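Long-range contacts in flavin-nucleotide-binding protein (PDB 4YBN), which binds FAD and heme and is probably an oxidoreductase of the flavin-binding split beta-barrel superfamily: residues A[58-62]-A[122-126]; A[70-74]-A[149-153]; A[76-81]-A[105-111]. All blocks are in the same frame, centred on the assembly; numbering follows the deposited sequence.

Interactions 1 and 2 meet the same heme, with H62 supplying an axial ligand to its iron and T149 lying against its rim, and their centres are about 11 Å apart. Neighbouring strands 58-64 and 149-155 join them: I61 O lies 2.9 Å from L152 N, a probable hydrogen bond. Interaction 3 is nested in the sequence between the segments of both, its centre about 16 Å from that of interaction 1 and about 12 Å from that of interaction 2. Its F111, with CE2 3.7 Å from I61 CD1, packs on the side of strand 58-64 turned away from helix 122-126 and bridges to L152. The opposite face of the 76-81 and 105-111 pairing carries the adenosine half of an FAD.

Interaction 1 of 3, residues A[58-62]-A[122-126]; sequences ELVIH and YLDAL. With HEM (protoporphyrin IX containing Fe), chain F.
H62 and L123 meet beside the heme, L123 CD2 packing 3.9 Å from H62 CB while its other methyl, CD1, lies 3.6 Å from HEM CBC. The leucine thus touches both the ligand and the residue that holds it. With its CG placed between the backbone N and the carbonyl carbon (chi1 80°), the H62 imidazole swings out from strand 58-64 and turns NE2 to the heme iron (H62 NE2 to HEM FE 2.5 Å). L126, modelled in two conformers, reaches toward the same ring, but its exact approach is doubtful. Two residues back along the strand, on the same side, V60 CG2 sits 4.1 Å from Y122 CD1, the side chains crossing at about a right angle. Beyond it, Y122 OH donates to the syn lone pair of E58 OE1 across 2.7 Å, with carboxylate and ring planes 70° apart. The axes of 58-62 and 122-126 run nearly perpendicular (97°). E58 OE2 also lies close to E112 OE2, a like-charge pair that may raise the proton affinity of either acid. A hydrogen bond at the outer end and apolar contacts along the middle therefore tie helix 116-130 to the strand that presents the heme-binding histidine.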
loop_
_atom_site.group_PDB
_atom_site.type_symbol
_atom_site.label_atom_id
_atom_site.label_comp_id
_atom_site.label_asym_id
_atom_site.label_seq_id
_atom_site.Cartn_x
_atom_site.Cartn_y
_atom_site.Cartn_z
ATOM N N GLU A 58 -14.643 -11.464 -8.507
ATOM C CA GLU A 58 -13.282 -11.674 -8.951
ATOM C C GLU A 58 -12.435 -10.401 -8.729
ATOM O O GLU A 58 -12.915 -9.292 -8.967
ATOM C CB GLU A 58 -13.277 -12.067 -10.391
ATOM C CG GLU A 58 -13.470 -13.565 -10.560
ATOM C CD GLU A 58 -13.724 -13.935 -11.973
ATOM O OE1 GLU A 58 -14.531 -13.191 -12.615
ATOM O OE2 GLU A 58 -13.092 -14.913 -12.457
ATOM N N LEU A 59 -11.181 -10.591 -8.316
ATOM C CA LEU A 59 -10.139 -9.538 -8.366
ATOM C C LEU A 59 -9.339 -9.633 -9.624
ATOM O O LEU A 59 -8.706 -10.655 -9.958
ATOM C CB LEU A 59 -9.277 -9.735 -7.138
ATOM C CG LEU A 59 -8.273 -8.712 -6.671
ATOM C CD1 LEU A 59 -8.021 -8.896 -5.174
ATOM C CD2 LEU A 59 -7.008 -8.816 -7.476
ATOM N N VAL A 60 -9.383 -8.580 -10.400
ATOM C CA VAL A 60 -8.855 -8.603 -11.741
ATOM C C VAL A 60 -7.670 -7.677 -11.925
ATOM O O VAL A 60 -7.741 -6.530 -11.501
ATOM C CB VAL A 60 -9.973 -8.186 -12.730
ATOM C CG1 VAL A 60 -9.487 -8.262 -14.155
ATOM C CG2 VAL A 60 -11.205 -9.069 -12.501
ATOM N N ILE A 61 -6.620 -8.151 -12.592
ATOM C CA ILE A 61 -5.472 -7.336 -12.928
ATOM C C ILE A 61 -5.179 -7.471 -14.380
ATOM O O ILE A 61 -5.656 -8.393 -15.077
ATOM C CB ILE A 61 -4.227 -7.748 -12.077
ATOM C CG1 ILE A 61 -3.804 -9.220 -12.328
ATOM C CG2 ILE A 61 -4.561 -7.547 -10.588
ATOM C CD1 ILE A 61 -2.657 -9.740 -11.515
ATOM N N HIS A 62 -4.314 -6.613 -14.860
ATOM C CA HIS A 62 -3.843 -6.743 -16.194
ATOM C C HIS A 62 -2.486 -6.180 -16.455
ATOM O O HIS A 62 -1.939 -5.421 -15.652
ATOM C CB HIS A 62 -4.845 -6.097 -17.126
ATOM C CG HIS A 62 -4.723 -4.642 -17.193
ATOM N ND1 HIS A 62 -4.786 -3.860 -16.064
ATOM C CD2 HIS A 62 -4.479 -3.813 -18.236
ATOM C CE1 HIS A 62 -4.628 -2.595 -16.421
ATOM N NE2 HIS A 62 -4.441 -2.546 -17.727
ATOM N N TYR A 122 -13.881 -7.861 -19.622
ATOM C CA TYR A 122 -13.213 -7.670 -18.318
ATOM C C TYR A 122 -12.396 -6.400 -18.293
ATOM O O TYR A 122 -12.448 -5.676 -17.283
ATOM C CB TYR A 122 -12.340 -8.849 -17.977
ATOM C CG TYR A 122 -13.036 -9.987 -17.300
ATOM C CD1 TYR A 122 -13.219 -9.990 -15.927
ATOM C CD2 TYR A 122 -13.574 -11.052 -18.024
ATOM C CE1 TYR A 122 -13.803 -11.052 -15.284
ATOM C CE2 TYR A 122 -14.229 -12.086 -17.366
ATOM C CZ TYR A 122 -14.312 -12.065 -15.981
ATOM O OH TYR A 122 -14.930 -13.082 -15.315
ATOM N N LEU A 123 -11.734 -6.041 -19.406
ATOM C CA LEU A 123 -10.956 -4.828 -19.426
ATOM C C LEU A 123 -11.811 -3.558 -19.341
ATOM O O LEU A 123 -11.484 -2.634 -18.619
ATOM C CB LEU A 123 -10.001 -4.754 -20.610
ATOM C CG LEU A 123 -8.910 -5.805 -20.538
ATOM C CD1 LEU A 123 -8.111 -5.838 -21.816
ATOM C CD2 LEU A 123 -7.932 -5.581 -19.377
ATOM N N ASP A 124 -12.962 -3.575 -19.980
ATOM C CA ASP A 124 -13.912 -2.515 -19.892
ATOM C C ASP A 124 -14.341 -2.392 -18.445
ATOM O O ASP A 124 -14.413 -1.260 -17.888
ATOM C CB ASP A 124 -15.142 -2.757 -20.775
ATOM C CG ASP A 124 -14.877 -2.519 -22.295
ATOM O OD1 ASP A 124 -13.744 -2.197 -22.723
ATOM O OD2 ASP A 124 -15.842 -2.700 -23.067
ATOM N N ALA A 125 -14.714 -3.502 -17.842
ATOM C CA ALA A 125 -15.144 -3.428 -16.431
ATOM C C ALA A 125 -13.977 -2.951 -15.524
ATOM O O ALA A 125 -14.205 -2.202 -14.615
ATOM C CB ALA A 125 -15.706 -4.733 -15.943
ATOM N N LEU A 126 -12.753 -3.377 -15.809
ATOM C CA LEU A 126 -11.565 -2.952 -15.046
ATOM C C LEU A 126 -11.369 -1.463 -15.199
ATOM O O LEU A 126 -11.252 -0.733 -14.202
ATOM C CB LEU A 126 -10.291 -3.724 -15.481
ATOM C CG LEU A 126 -8.968 -3.420 -14.743
ATOM C CD1 LEU A 126 -9.194 -3.559 -13.261
ATOM C CD2 LEU A 126 -7.736 -4.285 -15.143
HETATM C CHA HEM F . 0.403 -1.475 -18.208
HETATM C CHB HEM F . -2.922 0.978 -15.766
HETATM C CHC HEM F . -6.233 0.021 -19.178
HETATM C CHD HEM F . -2.938 -2.622 -21.492
HETATM C C1A HEM F . -0.214 -0.706 -17.268
HETATM C C2A HEM F . 0.440 -0.182 -16.124
HETATM C C3A HEM F . -0.512 0.487 -15.422
HETATM C C4A HEM F . -1.734 0.389 -16.139
HETATM C CMA HEM F . -0.257 1.223 -14.130
HETATM C CAA HEM F . 1.898 -0.354 -15.721
HETATM C CBA HEM F . 2.904 0.448 -16.561
HETATM C CGA HEM F . 4.299 0.161 -16.049
HETATM O O1A HEM F . 4.935 1.061 -15.444
HETATM O O2A HEM F . 4.835 -0.966 -16.222
HETATM C C1B HEM F . -4.118 0.958 -16.504
HETATM C C2B HEM F . -5.287 1.677 -16.106
HETATM C C3B HEM F . -6.252 1.416 -17.035
HETATM C C4B HEM F . -5.612 0.525 -18.054
HETATM C CMB HEM F . -5.462 2.538 -14.873
HETATM C CAB HEM F . -7.599 2.043 -16.977
HETATM C CBB HEM F . -8.395 2.114 -18.031
HETATM C C1C HEM F . -5.653 -0.835 -20.134
HETATM C C2C HEM F . -6.361 -1.552 -21.145
HETATM C C3C HEM F . -5.414 -2.319 -21.827
HETATM C C4C HEM F . -4.125 -2.044 -21.197
HETATM C CMC HEM F . -7.834 -1.459 -21.434
HETATM C CAC HEM F . -5.645 -3.147 -23.026
HETATM C CBC HEM F . -6.744 -3.142 -23.815
HETATM C C1D HEM F . -1.769 -2.490 -20.766
HETATM C C2D HEM F . -0.510 -3.131 -21.204
HETATM C C3D HEM F . 0.397 -2.789 -20.291
HETATM C C4D HEM F . -0.296 -1.974 -19.295
HETATM C CMD HEM F . -0.249 -3.981 -22.422
HETATM C CAD HEM F . 1.852 -3.133 -20.241
HETATM C CBD HEM F . 2.675 -1.928 -20.740
HETATM C CGD HEM F . 4.102 -2.308 -21.090
HETATM O O1D HEM F . 4.508 -2.309 -22.282
HETATM O O2D HEM F . 4.886 -2.636 -20.175
HETATM N NA HEM F . -1.536 -0.347 -17.262
HETATM N NB HEM F . -4.340 0.325 -17.670
HETATM N NC HEM F . -4.324 -1.218 -20.144
HETATM N ND HEM F . -1.585 -1.811 -19.626
HETATM FE FE HEM F . -2.887 -0.844 -18.664
#

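Interaction 2 of 3, residues A[70-74]-A[149-153]. With HEM (protoporphyrin IX containing Fe), chain F.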
loop_
_atom_site.group_PDB
_atom_site.type_symbol
_atom_site.label_atom_id
_atom_site.label_comp_id
_atom_site.label_asym_id
_atom_site.label_seq_id
_atom_site.Cartn_x
_atom_site.Cartn_y
_atom_site.Cartn_z
ATOM N N LEU A 70 3.660 -11.312 -14.611
ATOM C CA LEU A 70 2.286 -11.690 -15.019
ATOM C C LEU A 70 2.250 -13.055 -15.691
ATOM O O LEU A 70 1.320 -13.828 -15.443
ATOM C CB LEU A 70 1.639 -10.607 -15.887
ATOM C CG LEU A 70 1.455 -9.295 -15.123
ATOM C CD1 LEU A 70 0.925 -8.312 -16.134
ATOM C CD2 LEU A 70 0.474 -9.407 -13.970
ATOM N N ARG A 71 3.252 -13.353 -16.520
ATOM C CA ARG A 71 3.368 -14.697 -17.119
ATOM C C ARG A 71 3.442 -15.803 -16.086
ATOM O O ARG A 71 2.868 -16.856 -16.270
ATOM C CB ARG A 71 4.587 -14.833 -18.041
ATOM C CG ARG A 71 4.397 -14.303 -19.437
ATOM C CD ARG A 71 5.667 -14.552 -20.242
ATOM N NE ARG A 71 5.615 -13.817 -21.495
ATOM C CZ ARG A 71 6.514 -13.930 -22.468
ATOM N NH1 ARG A 71 7.552 -14.753 -22.329
ATOM N NH2 ARG A 71 6.365 -13.220 -23.588
ATOM N N ALA A 72 4.130 -15.562 -15.015
ATOM C CA ALA A 72 4.276 -16.536 -13.940
ATOM C C ALA A 72 2.942 -16.818 -13.325
ATOM O O ALA A 72 2.550 -17.957 -13.134
ATOM C CB ALA A 72 5.281 -16.049 -12.909
ATOM N N LEU A 73 2.134 -15.783 -13.128
ATOM C CA LEU A 73 0.823 -15.974 -12.612
ATOM C C LEU A 73 -0.104 -16.646 -13.612
ATOM O O LEU A 73 -0.923 -17.463 -13.238
ATOM C CB LEU A 73 0.212 -14.618 -12.254
ATOM C CG LEU A 73 0.884 -13.870 -11.069
ATOM C CD1 LEU A 73 0.254 -12.481 -11.018
ATOM C CD2 LEU A 73 0.606 -14.609 -9.785
ATOM N N ALA A 74 0.013 -16.282 -14.873
ATOM C CA ALA A 74 -0.789 -16.888 -15.922
ATOM C C ALA A 74 -0.493 -18.423 -16.027
ATOM O O ALA A 74 -1.375 -19.229 -16.224
ATOM C CB ALA A 74 -0.454 -16.284 -17.224
ATOM N N THR A 149 -2.223 -7.604 -24.246
ATOM C CA THR A 149 -2.689 -7.554 -22.858
ATOM C C THR A 149 -3.053 -8.929 -22.276
ATOM O O THR A 149 -3.741 -9.751 -22.854
ATOM C CB THR A 149 -3.888 -6.557 -22.726
ATOM O OG1 THR A 149 -3.470 -5.280 -23.201
ATOM C CG2 THR A 149 -4.375 -6.311 -21.291
ATOM N N LEU A 150 -2.593 -9.128 -21.071
ATOM C CA LEU A 150 -2.865 -10.280 -20.275
ATOM C C LEU A 150 -3.772 -9.772 -19.208
ATOM O O LEU A 150 -3.466 -8.809 -18.513
ATOM C CB LEU A 150 -1.520 -10.705 -19.713
ATOM C CG LEU A 150 -1.346 -12.055 -19.077
ATOM C CD1 LEU A 150 -1.916 -13.163 -19.939
ATOM C CD2 LEU A 150 0.152 -12.279 -18.847
ATOM N N ALA A 151 -4.934 -10.346 -19.109
ATOM C CA ALA A 151 -5.839 -10.090 -18.017
ATOM C C ALA A 151 -5.991 -11.321 -17.197
ATOM O O ALA A 151 -6.143 -12.387 -17.758
ATOM C CB ALA A 151 -7.207 -9.679 -18.596
ATOM N N LEU A 152 -6.002 -11.186 -15.876
ATOM C CA LEU A 152 -6.051 -12.290 -14.950
ATOM C C LEU A 152 -7.009 -12.068 -13.831
ATOM O O LEU A 152 -7.149 -10.931 -13.375
ATOM C CB LEU A 152 -4.661 -12.492 -14.298
ATOM C CG LEU A 152 -3.500 -12.632 -15.283
ATOM C CD1 LEU A 152 -2.183 -12.395 -14.571
ATOM C CD2 LEU A 152 -3.502 -14.016 -15.845
ATOM N N ALA A 153 -7.644 -13.127 -13.320
ATOM C CA ALA A 153 -8.701 -12.989 -12.308
ATOM C C ALA A 153 -8.517 -13.996 -11.218
ATOM O O ALA A 153 -8.252 -15.174 -11.487
ATOM C CB ALA A 153 -10.074 -13.213 -12.957
HETATM C CHA HEM F . 0.403 -1.475 -18.208
HETATM C CHB HEM F . -2.922 0.978 -15.766
HETATM C CHC HEM F . -6.233 0.021 -19.178
HETATM C CHD HEM F . -2.938 -2.622 -21.492
HETATM C C1A HEM F . -0.214 -0.706 -17.268
HETATM C C2A HEM F . 0.440 -0.182 -16.124
HETATM C C3A HEM F . -0.512 0.487 -15.422
HETATM C C4A HEM F . -1.734 0.389 -16.139
HETATM C CMA HEM F . -0.257 1.223 -14.130
HETATM C CAA HEM F . 1.898 -0.354 -15.721
HETATM C CBA HEM F . 2.904 0.448 -16.561
HETATM C CGA HEM F . 4.299 0.161 -16.049
HETATM O O1A HEM F . 4.935 1.061 -15.444
HETATM O O2A HEM F . 4.835 -0.966 -16.222
HETATM C C1B HEM F . -4.118 0.958 -16.504
HETATM C C2B HEM F . -5.287 1.677 -16.106
HETATM C C3B HEM F . -6.252 1.416 -17.035
HETATM C C4B HEM F . -5.612 0.525 -18.054
HETATM C CMB HEM F . -5.462 2.538 -14.873
HETATM C CAB HEM F . -7.599 2.043 -16.977
HETATM C CBB HEM F . -8.395 2.114 -18.031
HETATM C C1C HEM F . -5.653 -0.835 -20.134
HETATM C C2C HEM F . -6.361 -1.552 -21.145
HETATM C C3C HEM F . -5.414 -2.319 -21.827
HETATM C C4C HEM F . -4.125 -2.044 -21.197
HETATM C CMC HEM F . -7.834 -1.459 -21.434
HETATM C CAC HEM F . -5.645 -3.147 -23.026
HETATM C CBC HEM F . -6.744 -3.142 -23.815
HETATM C C1D HEM F . -1.769 -2.490 -20.766
HETATM C C2D HEM F . -0.510 -3.131 -21.204
HETATM C C3D HEM F . 0.397 -2.789 -20.291
HETATM C C4D HEM F . -0.296 -1.974 -19.295
HETATM C CMD HEM F . -0.249 -3.981 -22.422
HETATM C CAD HEM F . 1.852 -3.133 -20.241
HETATM C CBD HEM F . 2.675 -1.928 -20.740
HETATM C CGD HEM F . 4.102 -2.308 -21.090
HETATM O O1D HEM F . 4.508 -2.309 -22.282
HETATM O O2D HEM F . 4.886 -2.636 -20.175
HETATM N NA HEM F . -1.536 -0.347 -17.262
HETATM N NB HEM F . -4.340 0.325 -17.670
HETATM N NC HEM F . -4.324 -1.218 -20.144
HETATM N ND HEM F . -1.585 -1.811 -19.626
HETATM FE FE HEM F . -2.887 -0.844 -18.664
#
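Helix 68-74 lies across one face of the barrel sheet, where L70, L73 and A74 pack on L150 and L152 of strand 149-155; the axes of segments 70-74 and 149-153 are 50° apart. L152 packs against one turn of the helix: its CD1 rests 4.0 Å from L73 CB and reaches L70 CD2 at the same separation, while CD2 lies 4.0 Å from A74 CB. The two methyls thus meet different helical residues, and the L70 and L152 side chains cross obliquely. L150, with CG anti to the backbone N (chi1 -166°), sends CD2 to within 3.7 Å of L70 CB, nearer the start of the segment. L70 itself also touches an FAD. R71 points away from the strand, its NE hydrogen-bonded to T65 O. F111 and V113 of strand 110-113 touch L152 too, so the leucine is shared between helix and sheet. T149, at the start of the strand, lines the heme pocket: its OG1 lies 3.1 Å from HEM CAC and is hydrogen-bonded to E145 O. The helix is thus seated on the sheet by apolar contacts alone, held by dispersion and the exclusion of water.

Interaction 3 of 3, residues A[76-81]-A[105-111]; sequences GAPAAV and ATLFGTF. With FAD (flavin-adenine dinucleotide), chain K.
V81 sets CG1 anti to the backbone N (chi1 176°), which leaves CG2 anti to the carbonyl carbon, and F111 turns CG anti to its own carbonyl carbon (chi1 -78°); the two side chains then cross at about a right angle, CG2 of V81 lying 3.9 Å from F111 CZ. A79 CB comes to the edge of the same ring, 4.0 Å from F111 CE1. On the reverse face, A80 CB sits 3.7 Å from F108 CD1. The backbones pair antiparallel: V81 N donates to L107 O at 2.7 Å, and V81 O accepts from L107 N, both donors lying in the carbonyl plane, whereas the bonds between A79 and G109 tilt out of it. G109, with a phi of 163°, turns a corner, beyond which a water joins A77 O (2.7 Å) to F111 N (2.9 Å). Beyond the A80 side, F108 meets the FAD ribose with its ring edge, F108 CE2 3.8 Å from FAD O2B, and T106 OG1 lies by the adenine. P45 and V46 of the second subunit pack on F108 and A80. This is an antiparallel hairpin of the split beta-barrel, inner face apolar and outer face at the flavin-binding dimer interface.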
loop_
_atom_site.group_PDB
_atom_site.type_symbol
_atom_site.label_atom_id
_atom_site.label_comp_id
_atom_site.label_asym_id
_atom_site.label_seq_id
_atom_site.Cartn_x
_atom_site.Cartn_y
_atom_site.Cartn_z
ATOM N N GLY A 76 0.168 -20.280 -13.538
ATOM C CA GLY A 76 -0.365 -20.984 -12.418
ATOM C C GLY A 76 0.326 -20.759 -11.086
ATOM O O GLY A 76 -0.024 -21.399 -10.112
ATOM N N ALA A 77 1.246 -19.797 -10.961
ATOM C CA ALA A 77 1.917 -19.549 -9.645
ATOM C C ALA A 77 0.903 -19.214 -8.564
ATOM O O ALA A 77 0.150 -18.237 -8.658
ATOM C CB ALA A 77 2.954 -18.430 -9.786
ATOM N N PRO A 78 0.882 -19.987 -7.501
ATOM C CA PRO A 78 0.005 -19.650 -6.394
ATOM C C PRO A 78 0.384 -18.248 -5.877
ATOM O O PRO A 78 1.536 -17.918 -5.897
ATOM C CB PRO A 78 0.344 -20.699 -5.373
ATOM C CG PRO A 78 0.772 -21.864 -6.162
ATOM C CD PRO A 78 1.579 -21.274 -7.277
ATOM N N ALA A 79 -0.579 -17.463 -5.431
ATOM C CA ALA A 79 -0.321 -16.041 -5.156
ATOM C C ALA A 79 -0.941 -15.684 -3.862
ATOM O O ALA A 79 -1.915 -16.325 -3.406
ATOM C CB ALA A 79 -0.954 -15.217 -6.231
ATOM N N ALA A 80 -0.465 -14.615 -3.267
ATOM C CA ALA A 80 -1.176 -14.045 -2.160
ATOM C C ALA A 80 -1.304 -12.555 -2.506
ATOM O O ALA A 80 -0.337 -11.951 -2.958
ATOM C CB ALA A 80 -0.430 -14.314 -0.850
ATOM N N VAL A 81 -2.471 -11.957 -2.292
ATOM C CA VAL A 81 -2.735 -10.614 -2.752
ATOM C C VAL A 81 -3.025 -9.787 -1.551
ATOM O O VAL A 81 -3.909 -10.148 -0.771
ATOM C CB VAL A 81 -3.917 -10.596 -3.718
ATOM C CG1 VAL A 81 -4.266 -9.184 -4.143
ATOM C CG2 VAL A 81 -3.578 -11.373 -4.950
ATOM N N ALA A 105 -6.619 -6.433 3.604
ATOM C CA ALA A 105 -7.174 -7.739 3.220
ATOM C C ALA A 105 -6.080 -8.511 2.590
ATOM O O ALA A 105 -5.216 -7.949 1.903
ATOM C CB ALA A 105 -8.326 -7.535 2.269
ATOM N N THR A 106 -6.101 -9.819 2.802
ATOM C CA THR A 106 -5.183 -10.722 2.158
ATOM C C THR A 106 -6.014 -11.855 1.505
ATOM O O THR A 106 -6.915 -12.378 2.154
ATOM C CB THR A 106 -4.215 -11.357 3.145
ATOM O OG1 THR A 106 -3.702 -10.341 4.033
ATOM C CG2 THR A 106 -3.066 -11.909 2.345
ATOM N N LEU A 107 -5.799 -12.086 0.217
ATOM C CA LEU A 107 -6.474 -13.120 -0.580
ATOM C C LEU A 107 -5.476 -14.146 -1.185
ATOM O O LEU A 107 -4.395 -13.785 -1.608
ATOM C CB LEU A 107 -7.229 -12.515 -1.745
ATOM C CG LEU A 107 -8.243 -11.474 -1.232
ATOM C CD1 LEU A 107 -7.655 -10.051 -1.229
ATOM C CD2 LEU A 107 -9.512 -11.539 -2.055
ATOM N N PHE A 108 -5.872 -15.406 -1.314
ATOM C CA PHE A 108 -4.901 -16.441 -1.708
ATOM C C PHE A 108 -5.560 -17.198 -2.827
ATOM O O PHE A 108 -6.736 -17.476 -2.706
ATOM C CB PHE A 108 -4.748 -17.403 -0.529
ATOM C CG PHE A 108 -4.185 -16.768 0.694
ATOM C CD1 PHE A 108 -2.804 -16.580 0.805
ATOM C CD2 PHE A 108 -5.004 -16.369 1.733
ATOM C CE1 PHE A 108 -2.238 -16.008 1.949
ATOM C CE2 PHE A 108 -4.463 -15.796 2.889
ATOM C CZ PHE A 108 -3.064 -15.626 2.984
ATOM N N GLY A 109 -4.809 -17.549 -3.846
ATOM C CA GLY A 109 -5.235 -18.511 -4.798
ATOM C C GLY A 109 -4.408 -18.415 -6.033
ATOM O O GLY A 109 -3.328 -17.823 -6.045
ATOM N N THR A 110 -4.969 -18.947 -7.103
ATOM C CA THR A 110 -4.316 -19.003 -8.390
ATOM C C THR A 110 -5.102 -18.156 -9.327
ATOM O O THR A 110 -6.309 -18.321 -9.472
ATOM C CB THR A 110 -4.222 -20.502 -8.860
ATOM O OG1 THR A 110 -3.514 -21.214 -7.859
ATOM C CG2 THR A 110 -3.513 -20.652 -10.144
ATOM N N PHE A 111 -4.433 -17.212 -9.951
ATOM C CA PHE A 111 -5.059 -16.440 -10.977
ATOM C C PHE A 111 -5.390 -17.296 -12.227
ATOM O O PHE A 111 -4.611 -18.163 -12.652
ATOM C CB PHE A 111 -4.214 -15.303 -11.397
ATOM C CG PHE A 111 -4.231 -14.149 -10.453
ATOM C CD1 PHE A 111 -3.342 -14.089 -9.439
ATOM C CD2 PHE A 111 -5.077 -13.049 -10.655
ATOM C CE1 PHE A 111 -3.304 -13.025 -8.586
ATOM C CE2 PHE A 111 -5.069 -11.985 -9.782
ATOM C CZ PHE A 111 -4.170 -11.963 -8.760
HETATM P PA FAD K . 0.021 -14.756 11.273
HETATM O O1A FAD K . -0.550 -15.600 12.377
HETATM O O2A FAD K . 1.487 -14.906 10.991
HETATM O O5B FAD K . -0.932 -14.956 9.936
HETATM C C5B FAD K . -2.080 -15.831 9.926
HETATM C C4B FAD K . -3.169 -15.319 8.973
HETATM O O4B FAD K . -3.745 -14.109 9.501
HETATM C C3B FAD K . -2.698 -14.834 7.596
HETATM O O3B FAD K . -2.357 -15.863 6.649
HETATM C C2B FAD K . -3.805 -13.855 7.166
HETATM O O2B FAD K . -4.864 -14.511 6.482
HETATM C C1B FAD K . -4.341 -13.294 8.491
HETATM N N9A FAD K . -3.906 -11.900 8.630
HETATM C C8A FAD K . -2.903 -11.545 9.469
HETATM N N7A FAD K . -2.662 -10.205 9.365
HETATM C C5A FAD K . -3.514 -9.701 8.452
HETATM C C6A FAD K . -3.730 -8.339 7.899
HETATM N N6A FAD K . -2.957 -7.345 8.394
HETATM N N1A FAD K . -4.716 -8.174 6.966
HETATM C C2A FAD K . -5.454 -9.229 6.504
HETATM N N3A FAD K . -5.283 -10.479 6.986
HETATM C C4A FAD K . -4.348 -10.798 7.955
HETATM N N1 FAD K . 1.941 -5.599 12.738
HETATM C C2 FAD K . 3.045 -5.481 13.533
HETATM O O2 FAD K . 3.306 -6.527 14.171
HETATM N N3 FAD K . 3.780 -4.332 13.601
HETATM C C4 FAD K . 3.495 -3.232 12.812
HETATM O O4 FAD K . 4.123 -2.137 12.740
HETATM C C4X FAD K . 2.290 -3.285 11.953
HETATM N N5 FAD K . 1.940 -2.248 11.152
HETATM C C5X FAD K . 0.859 -2.374 10.336
HETATM C C6 FAD K . 0.491 -1.333 9.549
HETATM C C7 FAD K . -0.635 -1.450 8.753
HETATM C C7M FAD K . -1.043 -0.323 7.863
HETATM C C8 FAD K . -1.440 -2.689 8.700
HETATM C C8M FAD K . -2.625 -2.819 7.779
HETATM C C9 FAD K . -1.075 -3.731 9.501
HETATM C C9A FAD K . 0.047 -3.611 10.311
HETATM N N10 FAD K . 0.438 -4.694 11.100
HETATM C C10 FAD K . 1.533 -4.561 11.952
HETATM C "C1'" FAD K . -0.368 -5.941 11.131
HETATM C "C2'" FAD K . 0.268 -7.132 10.466
HETATM O "O2'" FAD K . -0.206 -7.194 9.123
HETATM C "C3'" FAD K . -0.230 -8.374 11.212
HETATM O "O3'" FAD K . -1.685 -8.294 11.377
HETATM C "C4'" FAD K . 0.530 -8.524 12.558
HETATM O "O4'" FAD K . 1.967 -8.611 12.342
HETATM C "C5'" FAD K . 0.049 -9.759 13.296
HETATM O "O5'" FAD K . 0.053 -10.842 12.379
HETATM P P FAD K . -0.210 -12.352 12.865
HETATM O O1P FAD K . -1.548 -12.275 13.554
HETATM O O2P FAD K . 0.986 -12.853 13.589
HETATM O O3P FAD K . -0.342 -13.178 11.510
HETATM O O HOH W 1 -1.603 -17.253 -10.482
#